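Side-chain contacts in amidase (Bacillus anthracis, PDB 5EWQ), which probably hydrolyses amides to a carboxylic acid and ammonia, as a member of the amidase signature family: residues L360-Y365 with K423-S428; K19-Q24 with S184-Q189; I197-S202 with G477-A482; V239-S244 with K492-I497; K43-A48 with T68-F73. One frame throughout, in Å; residues are numbered along the deposited sequence.

Contact 1. Residues L360-Y365 with K423-S428; sequences LQTLEY and KVVQTS
The carbonyl oxygen of V424, whose side chain reaches across to Q361 and T362, accepts three hydrogen bonds from the next turn of its own helix. S428 OG gives the shortest, 2.7 Å to V424 O, from above the carbonyl plane; T427 OG1 lies 2.9 Å from V424 O at a C=O...O angle of 114°, and S428 N supplies the ordinary helical bond. With V424 O as their common acceptor, the T427 and S428 hydroxyls are both turned back toward the preceding turn, and the S428 OG atom also takes the backbone N of D358, just before the facing helix. Helices 360-377 and 418-437 run nearly antiparallel here, the axes of the short segments 10.1 Å apart with 146° between their directions, and the chain between them is mostly helical and contributes no strand. The side chains between them meet sparsely. T362 works with both branches: OG1 comes 4.1 Å from V424 CG1, while CG2, anti to the backbone N, stands 4.0 Å from V425 CG2, the two side chains at about a right angle. On the solvent side, the extended Q361 crosses V424 and brings its OE1 to 4.1 Å from V424 CG2, a van der Waals approach of an amide oxygen to a methyl group. F421, one turn earlier on helix 418-437, also packs on T362, and D358 OD2 accepts from T362 N.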
# COMPACT_ATOMS: atom_id res chain seq x y z
N LEU A 360 -0.25 -14.30 15.03
CA LEU A 360 0.20 -15.46 14.27
C LEU A 360 -0.86 -16.55 14.16
O LEU A 360 -1.13 -17.05 13.07
CB LEU A 360 1.48 -16.03 14.88
CG LEU A 360 2.67 -15.08 14.96
CD1 LEU A 360 3.91 -15.80 15.46
CD2 LEU A 360 2.94 -14.44 13.60
N GLN A 361 -1.44 -16.93 15.30
CA GLN A 361 -2.45 -17.98 15.32
C GLN A 361 -3.69 -17.58 14.53
O GLN A 361 -4.37 -18.42 13.94
CB GLN A 361 -2.84 -18.33 16.76
CG GLN A 361 -1.73 -18.99 17.56
CD GLN A 361 -2.17 -19.38 18.96
OE1 GLN A 361 -3.27 -19.04 19.39
NE2 GLN A 361 -1.32 -20.10 19.68
N THR A 362 -3.98 -16.28 14.53
CA THR A 362 -5.08 -15.74 13.75
C THR A 362 -4.83 -15.95 12.26
O THR A 362 -5.76 -16.18 11.49
CB THR A 362 -5.29 -14.23 14.03
OG1 THR A 362 -5.43 -14.02 15.44
CG2 THR A 362 -6.52 -13.71 13.32
N LEU A 363 -3.56 -15.89 11.88
CA LEU A 363 -3.16 -16.08 10.49
C LEU A 363 -3.08 -17.55 10.10
O LEU A 363 -3.50 -17.94 9.02
CB LEU A 363 -1.81 -15.40 10.23
CG LEU A 363 -1.78 -13.87 10.26
CD1 LEU A 363 -0.37 -13.38 10.54
CD2 LEU A 363 -2.28 -13.32 8.95
N GLU A 364 -2.53 -18.36 11.00
CA GLU A 364 -2.29 -19.78 10.73
C GLU A 364 -3.57 -20.54 10.40
O GLU A 364 -3.58 -21.39 9.51
CB GLU A 364 -1.58 -20.43 11.92
CG GLU A 364 -1.36 -21.93 11.77
CD GLU A 364 -0.56 -22.52 12.91
OE1 GLU A 364 -0.85 -23.67 13.31
OE2 GLU A 364 0.37 -21.84 13.41
N TYR A 365 -4.64 -20.23 11.11
CA TYR A 365 -5.91 -20.90 10.89
C TYR A 365 -6.67 -20.32 9.70
O TYR A 365 -7.19 -21.06 8.86
CB TYR A 365 -6.79 -20.82 12.14
CG TYR A 365 -8.22 -21.28 11.92
CD1 TYR A 365 -8.55 -22.63 11.98
CD2 TYR A 365 -9.23 -20.37 11.65
CE1 TYR A 365 -9.84 -23.05 11.77
CE2 TYR A 365 -10.53 -20.78 11.44
CZ TYR A 365 -10.83 -22.13 11.50
OH TYR A 365 -12.13 -22.55 11.29
N LYS A 423 -12.31 -17.40 19.48
CA LYS A 423 -12.12 -16.99 20.86
C LYS A 423 -10.90 -16.09 21.00
O LYS A 423 -10.91 -15.11 21.75
CB LYS A 423 -11.99 -18.21 21.77
N VAL A 424 -9.84 -16.43 20.27
CA VAL A 424 -8.61 -15.65 20.28
C VAL A 424 -8.83 -14.28 19.64
O VAL A 424 -8.37 -13.26 20.16
CB VAL A 424 -7.47 -16.39 19.55
CG1 VAL A 424 -6.36 -15.43 19.15
CG2 VAL A 424 -6.92 -17.51 20.42
N VAL A 425 -9.54 -14.26 18.52
CA VAL A 425 -9.87 -13.02 17.83
C VAL A 425 -10.69 -12.10 18.73
O VAL A 425 -10.48 -10.89 18.76
CB VAL A 425 -10.64 -13.29 16.52
CG1 VAL A 425 -11.06 -11.98 15.87
CG2 VAL A 425 -9.80 -14.12 15.57
N GLN A 426 -11.63 -12.69 19.46
CA GLN A 426 -12.48 -11.94 20.38
C GLN A 426 -11.67 -11.25 21.47
O GLN A 426 -11.82 -10.04 21.69
CB GLN A 426 -13.52 -12.87 21.02
CG GLN A 426 -14.33 -12.23 22.14
CD GLN A 426 -15.32 -11.20 21.65
OE1 GLN A 426 -15.56 -11.08 20.45
NE2 GLN A 426 -15.91 -10.45 22.58
N THR A 427 -10.82 -12.01 22.15
CA THR A 427 -10.01 -11.47 23.24
C THR A 427 -8.98 -10.46 22.75
O THR A 427 -8.65 -9.51 23.45
CB THR A 427 -9.28 -12.60 24.00
OG1 THR A 427 -8.43 -13.31 23.10
CG2 THR A 427 -10.28 -13.56 24.62
N SER A 428 -8.48 -10.67 21.53
CA SER A 428 -7.47 -9.80 20.96
C SER A 428 -8.03 -8.42 20.63
O SER A 428 -7.40 -7.40 20.90
CB SER A 428 -6.86 -10.43 19.71
OG SER A 428 -6.22 -11.65 20.01

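Contact 2. Residues K19-Q24 with S184-Q189; sequences KERVLQ and SGKKGQ
R21 and K186 cross at about a right angle, with K186 CE lying over one face of the guanidinium toward its rim, 4.0 Å from R21 NH1. Beside them V22 CG2 touches K187 CE at 3.7 Å, and K187 NZ comes to 4.2 Å from K19 CA. Both lysines approach through the carbons near their tips, but by different shapes: K186 is fully extended, whereas K187 folds at chi2 (60°) and again at chi4 to bring its ammonium beside the backbone of K19. The second segment is the tight turn of a small two-stranded hairpin, strands 183-184 and 188-189, bridged by S184 N to G188 O at 2.9 Å. Inside it S184 OG accepts K187 N at 3.2 Å with a nearly straight N-H...O angle of 164°, an ST motif that sets the turn from which both lysines leave. A second shell of acidic and amide groups receives the cationic ends. R21 forms salt bridges with D18, E90 and D142; K186 NZ has D123 as salt-bridge partner and also bonds to S134 OG; K187 NZ is bonded to the side-chain oxygens of Q80 and N86. These carboxylates probably offset the nearness of R21 NH1 and K186 NZ, 4.6 Å apart. The hydrophobic side of V22 continues onto I91 of strand 88-91 and I75 of helix 64-79.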
# COMPACT_ATOMS: atom_id res chain seq x y z
N LYS A 19 11.15 -10.71 -17.37
CA LYS A 19 11.29 -9.28 -17.61
C LYS A 19 10.41 -8.81 -18.76
O LYS A 19 9.95 -7.66 -18.78
CB LYS A 19 12.75 -8.94 -17.88
CG LYS A 19 13.04 -7.45 -17.91
CD LYS A 19 14.14 -7.09 -16.92
CE LYS A 19 15.46 -7.73 -17.30
NZ LYS A 19 16.56 -7.30 -16.38
N GLU A 20 10.16 -9.69 -19.72
CA GLU A 20 9.37 -9.34 -20.90
C GLU A 20 7.87 -9.24 -20.59
O GLU A 20 7.08 -8.84 -21.45
CB GLU A 20 9.61 -10.35 -22.02
CG GLU A 20 11.01 -10.32 -22.59
CD GLU A 20 11.35 -8.99 -23.24
OE1 GLU A 20 10.44 -8.35 -23.81
OE2 GLU A 20 12.53 -8.57 -23.17
N ARG A 21 7.50 -9.62 -19.38
CA ARG A 21 6.11 -9.50 -18.93
C ARG A 21 5.71 -8.03 -18.82
O ARG A 21 4.55 -7.67 -19.04
CB ARG A 21 5.93 -10.20 -17.58
CG ARG A 21 4.55 -10.03 -16.96
CD ARG A 21 4.47 -10.71 -15.61
NE ARG A 21 4.45 -12.17 -15.72
CZ ARG A 21 3.34 -12.90 -15.78
NH1 ARG A 21 2.16 -12.30 -15.73
NH2 ARG A 21 3.42 -14.22 -15.88
N VAL A 22 6.68 -7.18 -18.50
CA VAL A 22 6.44 -5.76 -18.31
C VAL A 22 6.88 -4.95 -19.53
O VAL A 22 6.19 -4.02 -19.95
CB VAL A 22 7.17 -5.24 -17.05
CG1 VAL A 22 7.06 -3.72 -16.94
CG2 VAL A 22 6.62 -5.91 -15.81
N LEU A 23 8.03 -5.31 -20.09
CA LEU A 23 8.61 -4.56 -21.20
C LEU A 23 7.77 -4.61 -22.48
O LEU A 23 7.58 -3.59 -23.14
CB LEU A 23 10.02 -5.08 -21.50
CG LEU A 23 11.08 -4.80 -20.43
CD1 LEU A 23 12.43 -5.35 -20.85
CD2 LEU A 23 11.17 -3.31 -20.14
N GLN A 24 7.28 -5.79 -22.82
CA GLN A 24 6.51 -5.97 -24.05
C GLN A 24 5.19 -5.18 -24.09
O GLN A 24 4.87 -4.59 -25.12
CB GLN A 24 6.24 -7.46 -24.30
CG GLN A 24 7.42 -8.21 -24.88
CD GLN A 24 7.14 -9.68 -25.09
OE1 GLN A 24 6.09 -10.19 -24.69
NE2 GLN A 24 8.07 -10.38 -25.73
N SER A 184 9.03 -11.91 -4.59
CA SER A 184 7.91 -12.71 -5.06
C SER A 184 8.39 -13.70 -6.11
O SER A 184 9.25 -13.38 -6.93
CB SER A 184 6.81 -11.82 -5.64
OG SER A 184 7.19 -11.30 -6.90
N GLY A 185 7.83 -14.91 -6.09
CA GLY A 185 8.20 -15.93 -7.05
C GLY A 185 7.72 -15.61 -8.45
O GLY A 185 8.15 -16.23 -9.42
N LYS A 186 6.83 -14.62 -8.55
CA LYS A 186 6.25 -14.23 -9.83
C LYS A 186 7.16 -13.30 -10.62
O LYS A 186 7.43 -13.54 -11.80
CB LYS A 186 4.90 -13.56 -9.60
CG LYS A 186 4.23 -13.06 -10.87
CD LYS A 186 2.98 -12.26 -10.55
CE LYS A 186 2.27 -11.81 -11.81
NZ LYS A 186 1.05 -11.01 -11.50
N LYS A 187 7.65 -12.25 -9.97
CA LYS A 187 8.43 -11.23 -10.66
C LYS A 187 9.88 -11.17 -10.17
O LYS A 187 10.79 -10.90 -10.94
CB LYS A 187 7.77 -9.86 -10.51
CG LYS A 187 8.31 -8.81 -11.47
CD LYS A 187 8.09 -9.24 -12.91
CE LYS A 187 8.74 -8.27 -13.88
NZ LYS A 187 10.22 -8.23 -13.73
N GLY A 188 10.07 -11.41 -8.87
CA GLY A 188 11.40 -11.38 -8.30
C GLY A 188 11.52 -10.44 -7.11
O GLY A 188 10.53 -10.17 -6.43
N GLN A 189 12.72 -9.93 -6.88
CA GLN A 189 13.00 -9.10 -5.72
C GLN A 189 12.76 -7.62 -5.98
O GLN A 189 13.24 -7.06 -6.97
CB GLN A 189 14.44 -9.31 -5.25
CG GLN A 189 14.85 -8.40 -4.10
CD GLN A 189 14.09 -8.70 -2.82
OE1 GLN A 189 14.12 -9.82 -2.32
NE2 GLN A 189 13.39 -7.70 -2.30

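Contact 3. Residues I197-S202 with G477-A482; sequences IMFDTS and GEPVGA
The F199 ring is sandwiched: E478 CB sits over one face, and CB of selenomethionine M198, its own neighbour in sequence, lies above the opposite face near the rim. The E478 contact is a CH-pi interaction, CB 3.8 Å from the F199 ring centroid and 19° off the normal. From there the glutamate runs on across the ring, CG anti to the backbone N (chi1 -176°) and the chain extended, until OE1 stands 3.6 Å from F199 CD1 with the carboxylate plane turned 27° from the ring. The backbone takes part as well: E478 N is 3.5 Å from F199 CZ, and G477 O approaches F199 CE2 obliquely at 3.6 Å. P479 CD meets F199 CD2 at 4.1 Å, also obliquely. The contact thus places the loop before helix 206-213, which leads into the glycine- and serine-rich sequence characteristic of the amidase signature family, against the turn that opens strand 479-485 of the central sheet. The other carboxylate oxygen, E478 OE2, accepts from Q235 NE2 at the end of helix 230-235, a bond that probably helps keep the carboxylate over the ring. P479 also leans on Y194 and on Y473 of the adjacent strand 466-473.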
# COMPACT_ATOMS: atom_id res chain seq x y z
N ILE A 197 19.53 -3.09 -2.49
CA ILE A 197 20.29 -4.05 -1.70
C ILE A 197 20.67 -3.50 -0.32
O ILE A 197 20.47 -4.17 0.70
CB ILE A 197 21.58 -4.51 -2.42
CG1 ILE A 197 21.24 -5.08 -3.80
CG2 ILE A 197 22.33 -5.53 -1.59
CD1 ILE A 197 20.33 -6.29 -3.75
N MSE A 198 21.22 -2.29 -0.29
CA MSE A 198 21.61 -1.64 0.95
C MSE A 198 20.44 -1.49 1.92
O MSE A 198 20.54 -1.84 3.09
CB MSE A 198 22.21 -0.26 0.66
CG MSE A 198 22.96 0.37 1.83
SE MSE A 198 23.38 2.24 1.51
CE MSE A 198 23.96 2.11 -0.34
N PHE A 199 19.32 -0.98 1.41
CA PHE A 199 18.13 -0.79 2.22
C PHE A 199 17.03 -1.77 1.83
O PHE A 199 16.74 -1.94 0.64
CB PHE A 199 17.61 0.65 2.08
CG PHE A 199 18.61 1.70 2.46
CD1 PHE A 199 19.54 1.47 3.46
CD2 PHE A 199 18.63 2.92 1.80
CE1 PHE A 199 20.46 2.44 3.81
CE2 PHE A 199 19.55 3.89 2.14
CZ PHE A 199 20.47 3.65 3.14
N ASP A 200 16.43 -2.41 2.82
CA ASP A 200 15.28 -3.28 2.57
C ASP A 200 14.10 -2.45 2.09
O ASP A 200 14.07 -1.24 2.27
CB ASP A 200 14.90 -4.06 3.83
CG ASP A 200 15.44 -5.49 3.82
OD1 ASP A 200 14.78 -6.36 3.22
OD2 ASP A 200 16.52 -5.72 4.40
N THR A 201 13.13 -3.11 1.46
CA THR A 201 11.95 -2.43 0.96
C THR A 201 10.80 -2.51 1.95
O THR A 201 9.82 -1.78 1.84
CB THR A 201 11.47 -3.02 -0.37
OG1 THR A 201 11.15 -4.40 -0.19
CG2 THR A 201 12.55 -2.90 -1.42
N SER A 202 10.94 -3.42 2.92
CA SER A 202 9.86 -3.81 3.82
C SER A 202 8.70 -4.39 3.02
O SER A 202 8.78 -4.52 1.79
CB SER A 202 9.39 -2.62 4.67
OG SER A 202 8.31 -3.00 5.50
N GLY A 477 21.12 7.50 5.54
CA GLY A 477 20.27 7.85 4.42
C GLY A 477 19.08 6.93 4.27
O GLY A 477 18.28 7.08 3.34
N GLU A 478 18.95 5.98 5.19
CA GLU A 478 17.82 5.06 5.17
C GLU A 478 16.55 5.77 5.63
O GLU A 478 16.52 6.38 6.70
CB GLU A 478 18.10 3.85 6.06
CG GLU A 478 17.00 2.79 6.03
CD GLU A 478 17.46 1.46 6.59
OE1 GLU A 478 18.65 1.35 6.96
OE2 GLU A 478 16.64 0.53 6.66
N PRO A 479 15.49 5.70 4.80
CA PRO A 479 14.22 6.38 5.06
C PRO A 479 13.56 5.98 6.38
O PRO A 479 13.51 4.80 6.72
CB PRO A 479 13.35 5.94 3.87
CG PRO A 479 14.33 5.61 2.80
CD PRO A 479 15.49 5.00 3.51
N VAL A 480 13.08 6.98 7.11
CA VAL A 480 12.35 6.75 8.35
C VAL A 480 11.03 7.52 8.31
O VAL A 480 11.02 8.73 8.08
CB VAL A 480 13.16 7.17 9.59
CG1 VAL A 480 12.27 7.18 10.83
CG2 VAL A 480 14.35 6.25 9.78
N GLY A 481 9.93 6.81 8.53
CA GLY A 481 8.62 7.44 8.48
C GLY A 481 7.96 7.56 9.83
O GLY A 481 8.31 6.84 10.78
N ALA A 482 7.00 8.47 9.93
CA ALA A 482 6.21 8.63 11.14
C ALA A 482 4.78 8.19 10.89
O ALA A 482 4.04 8.82 10.14
CB ALA A 482 6.24 10.08 11.62

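Contact 4. Residues V239-S244 with K492-I497; sequences VGLRPS and KELFNI
L241 points its CB from the central sheet toward L494 and F495 of helix 491-503. That CB stays 4.4 Å from F495 CZ, and CG, anti to the backbone N (chi1 171°), carries the chain on toward the helix. The two methyls then part. L241 CD2 makes the close approach, 3.5 Å from F495 CZ and 3.6 Å from F495 CE2, meeting the ring obliquely while the two side chains cross at about a right angle. L241 CD1 turns to the other helix residue and stops 4.4 Å from L494 CD1, a looser methyl-to-methyl meeting. F495 does not aim its CB straight at the strand; CG lies beside its backbone N, and the ring carries the contact with its outer atoms. Around this trio, F277 of helix 270-280 and L467 of strand 466-473 also press on L241, V270 and A274 border F495, and F484 of strand 479-485 backs L494. The arrangement is a helix laid on a sheet face, with helices 270-280 and 491-503 both packing on L241 of strand 239-242. The L241 backbone pairs with P265, and beyond the strand S244 N bonds to E491 OE2. The interface between L241, L494 and F495 itself is all carbon, buried, and held by shape and exclusion of water rather than by directed bonds.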
# COMPACT_ATOMS: atom_id res chain seq x y z
N VAL A 239 3.72 8.21 1.56
CA VAL A 239 2.54 8.22 2.42
C VAL A 239 1.71 6.95 2.23
O VAL A 239 1.44 6.54 1.10
CB VAL A 239 1.66 9.46 2.14
CG1 VAL A 239 0.41 9.43 3.01
CG2 VAL A 239 2.45 10.73 2.38
N GLY A 240 1.32 6.34 3.34
CA GLY A 240 0.50 5.14 3.30
C GLY A 240 -0.57 5.15 4.38
O GLY A 240 -0.30 5.48 5.53
N LEU A 241 -1.79 4.79 4.00
CA LEU A 241 -2.91 4.79 4.93
C LEU A 241 -3.57 3.42 5.06
O LEU A 241 -3.91 2.78 4.06
CB LEU A 241 -3.97 5.81 4.50
CG LEU A 241 -5.28 5.75 5.29
CD1 LEU A 241 -5.19 6.56 6.58
CD2 LEU A 241 -6.47 6.20 4.45
N ARG A 242 -3.74 2.96 6.30
CA ARG A 242 -4.58 1.81 6.58
C ARG A 242 -5.94 2.29 7.07
O ARG A 242 -6.03 2.91 8.13
CB ARG A 242 -3.95 0.88 7.62
CG ARG A 242 -4.88 -0.22 8.10
CD ARG A 242 -4.34 -0.93 9.33
NE ARG A 242 -5.31 -1.87 9.88
CZ ARG A 242 -5.36 -3.17 9.57
NH1 ARG A 242 -4.49 -3.68 8.72
NH2 ARG A 242 -6.28 -3.94 10.12
N PRO A 243 -7.00 2.03 6.29
CA PRO A 243 -8.34 2.49 6.67
C PRO A 243 -8.92 1.67 7.82
O PRO A 243 -8.36 0.64 8.19
CB PRO A 243 -9.15 2.29 5.39
CG PRO A 243 -8.47 1.15 4.71
CD PRO A 243 -7.01 1.29 5.02
N SER A 244 -10.04 2.13 8.38
CA SER A 244 -10.72 1.39 9.43
C SER A 244 -11.31 0.10 8.86
O SER A 244 -11.77 0.08 7.72
CB SER A 244 -11.83 2.24 10.06
OG SER A 244 -11.31 3.46 10.55
N LYS A 492 -10.84 11.14 8.52
CA LYS A 492 -10.95 12.56 8.24
C LYS A 492 -10.00 13.37 9.12
O LYS A 492 -9.37 14.32 8.65
CB LYS A 492 -12.39 13.04 8.45
N GLU A 493 -9.89 12.98 10.38
CA GLU A 493 -9.02 13.68 11.32
C GLU A 493 -7.56 13.28 11.11
O GLU A 493 -6.66 14.09 11.32
CB GLU A 493 -9.45 13.40 12.76
CG GLU A 493 -8.74 14.26 13.80
CD GLU A 493 -9.23 14.00 15.21
OE1 GLU A 493 -8.89 14.79 16.11
OE2 GLU A 493 -9.94 12.99 15.41
N LEU A 494 -7.34 12.04 10.70
CA LEU A 494 -5.99 11.54 10.46
C LEU A 494 -5.32 12.28 9.31
O LEU A 494 -4.18 12.72 9.42
CB LEU A 494 -6.01 10.04 10.17
CG LEU A 494 -5.50 9.14 11.29
CD1 LEU A 494 -5.23 7.74 10.77
CD2 LEU A 494 -4.26 9.73 11.94
N PHE A 495 -6.04 12.42 8.19
CA PHE A 495 -5.52 13.13 7.03
C PHE A 495 -5.22 14.59 7.37
O PHE A 495 -4.21 15.14 6.94
CB PHE A 495 -6.50 13.06 5.86
CG PHE A 495 -6.36 11.81 5.03
CD1 PHE A 495 -5.21 11.60 4.28
CD2 PHE A 495 -7.37 10.87 4.99
CE1 PHE A 495 -5.08 10.46 3.51
CE2 PHE A 495 -7.24 9.73 4.22
CZ PHE A 495 -6.09 9.53 3.48
N ASN A 496 -6.11 15.20 8.15
CA ASN A 496 -5.92 16.59 8.57
C ASN A 496 -4.69 16.74 9.45
O ASN A 496 -3.93 17.69 9.32
CB ASN A 496 -7.17 17.09 9.31
CG ASN A 496 -7.19 18.60 9.46
OD1 ASN A 496 -6.54 19.31 8.69
ND2 ASN A 496 -7.94 19.08 10.44
N ILE A 497 -4.50 15.78 10.35
CA ILE A 497 -3.32 15.74 11.21
C ILE A 497 -2.07 15.43 10.39
O ILE A 497 -1.04 16.09 10.55
CB ILE A 497 -3.48 14.70 12.34
CG1 ILE A 497 -4.44 15.21 13.41
CG2 ILE A 497 -2.14 14.35 12.96
CD1 ILE A 497 -4.67 14.25 14.55

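Contact 5. Residues K43-A48 with T68-F73; sequences KEVVNA and TSIYLF
V45, in the last turn of helix 35-45, points toward I70 and Y71 and divides its two methyls between them. CG2 touches I70 CD1 at 3.7 Å; I70 reaches this far because its chain is extended beyond CG1 (chi2 177°), so that the terminal methyl does the touching. CG1, anti to the V45 backbone N, comes 3.8 Å from Y71 OH and 4.2 Å from Y71 CZ, approaching the phenol end of the ring obliquely. V46 is the first residue to leave helical geometry, and the chain swings through a type II beta turn closed by A48 N to V45 O at 3.0 Å. N47 occupies the third position of that turn with positive phi, 67°; its backbone N bonds to D215 OD2 and its OD1 accepts from R508 NH2, so the turn is tied to distant parts of the chain. At A48 the chain heads for helix 50-58, whose L53 and M56 also pack against V45. Y71 also rests on L53, and on P218 and L163, the latter from strand 161-166. Helix 64-79 therefore lies between the N-terminal helices 35-45 and 50-58 and the central sheet, with helix 95-104 bordering T68 and S69.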
# COMPACT_ATOMS: atom_id res chain seq x y z
N LYS A 43 10.29 15.94 -16.77
CA LYS A 43 10.86 16.80 -15.74
C LYS A 43 9.79 17.65 -15.06
O LYS A 43 10.00 18.15 -13.96
CB LYS A 43 11.93 17.71 -16.35
CG LYS A 43 13.10 16.96 -16.97
CD LYS A 43 14.13 17.93 -17.53
N GLU A 44 8.65 17.80 -15.72
CA GLU A 44 7.56 18.62 -15.20
C GLU A 44 6.53 17.77 -14.46
O GLU A 44 5.71 18.29 -13.70
CB GLU A 44 6.89 19.40 -16.33
CG GLU A 44 6.22 20.69 -15.89
CD GLU A 44 7.21 21.83 -15.70
OE1 GLU A 44 8.38 21.67 -16.09
OE2 GLU A 44 6.80 22.89 -15.17
N VAL A 45 6.58 16.46 -14.68
CA VAL A 45 5.62 15.54 -14.09
C VAL A 45 6.15 14.91 -12.80
O VAL A 45 5.41 14.75 -11.83
CB VAL A 45 5.23 14.43 -15.09
CG1 VAL A 45 4.62 13.23 -14.38
CG2 VAL A 45 4.26 14.98 -16.14
N VAL A 46 7.43 14.56 -12.80
CA VAL A 46 8.06 13.93 -11.64
C VAL A 46 7.92 14.78 -10.38
O VAL A 46 8.16 15.98 -10.39
CB VAL A 46 9.56 13.66 -11.91
CG1 VAL A 46 10.28 13.29 -10.62
CG2 VAL A 46 9.73 12.57 -12.96
N ASN A 47 7.48 14.12 -9.30
CA ASN A 47 7.32 14.74 -7.98
C ASN A 47 6.21 15.79 -7.94
O ASN A 47 6.11 16.57 -7.00
CB ASN A 47 8.64 15.35 -7.50
CG ASN A 47 8.69 15.52 -5.99
OD1 ASN A 47 8.08 14.75 -5.25
ND2 ASN A 47 9.41 16.53 -5.53
N ALA A 48 5.36 15.80 -8.97
CA ALA A 48 4.22 16.71 -9.00
C ALA A 48 2.98 16.02 -8.44
O ALA A 48 2.73 14.85 -8.73
CB ALA A 48 3.96 17.21 -10.41
N THR A 68 0.64 9.00 -19.21
CA THR A 68 0.79 7.55 -19.17
C THR A 68 2.09 7.13 -19.86
O THR A 68 2.77 6.20 -19.40
CB THR A 68 -0.40 6.85 -19.85
OG1 THR A 68 -1.62 7.26 -19.22
CG2 THR A 68 -0.27 5.33 -19.74
N SER A 69 2.43 7.82 -20.94
CA SER A 69 3.64 7.51 -21.71
C SER A 69 4.90 7.69 -20.87
O SER A 69 5.83 6.89 -20.96
CB SER A 69 3.72 8.38 -22.96
OG SER A 69 3.91 9.74 -22.62
N ILE A 70 4.93 8.75 -20.07
CA ILE A 70 6.08 9.04 -19.22
C ILE A 70 6.31 7.94 -18.20
O ILE A 70 7.44 7.46 -18.03
CB ILE A 70 5.91 10.39 -18.49
CG1 ILE A 70 5.82 11.54 -19.49
CG2 ILE A 70 7.06 10.62 -17.52
CD1 ILE A 70 5.58 12.89 -18.85
N TYR A 71 5.25 7.53 -17.53
CA TYR A 71 5.33 6.48 -16.52
C TYR A 71 5.80 5.16 -17.11
O TYR A 71 6.68 4.51 -16.56
CB TYR A 71 3.97 6.30 -15.83
CG TYR A 71 3.61 7.45 -14.92
CD1 TYR A 71 4.55 8.01 -14.07
CD2 TYR A 71 2.33 7.99 -14.93
CE1 TYR A 71 4.22 9.07 -13.24
CE2 TYR A 71 1.99 9.05 -14.10
CZ TYR A 71 2.94 9.58 -13.26
OH TYR A 71 2.62 10.63 -12.43
N LEU A 72 5.21 4.77 -18.24
CA LEU A 72 5.60 3.55 -18.93
C LEU A 72 7.06 3.61 -19.35
O LEU A 72 7.78 2.61 -19.29
CB LEU A 72 4.71 3.31 -20.15
CG LEU A 72 3.23 3.04 -19.88
CD1 LEU A 72 2.48 2.85 -21.19
CD2 LEU A 72 3.05 1.84 -18.97
N PHE A 73 7.50 4.79 -19.77
CA PHE A 73 8.88 5.00 -20.18
C PHE A 73 9.83 4.88 -18.99
O PHE A 73 10.92 4.33 -19.11
CB PHE A 73 9.04 6.36 -20.86
CG PHE A 73 10.44 6.67 -21.29
CD1 PHE A 73 11.03 5.98 -22.34
CD2 PHE A 73 11.18 7.66 -20.66
CE1 PHE A 73 12.32 6.26 -22.74
CE2 PHE A 73 12.47 7.95 -21.05
CZ PHE A 73 13.04 7.25 -22.09

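Overall arrangement
Contacts 3 and 4 both reach the central mixed sheet; their nearest atoms are about 7 Å apart, and their segments alternate along the chain, so strand 479-485 and helix 491-503 pack on much earlier parts of the chain. Contact 1 is nested inside both of these loops but lies toward the periphery, its centre about 30 Å from that of contact 3. At the N-terminal end, contact 5 is nested within contact 2, nearest atoms about 7 Å apart. Contacts 1 and 5 lie on opposite sides of the chain's centre, about 44 Å between centres. Contact 3, nearest atoms about 5 Å from contact 2, adjoins the glycine- and serine-rich sequence that in this family carries catalytic residues, probably here too.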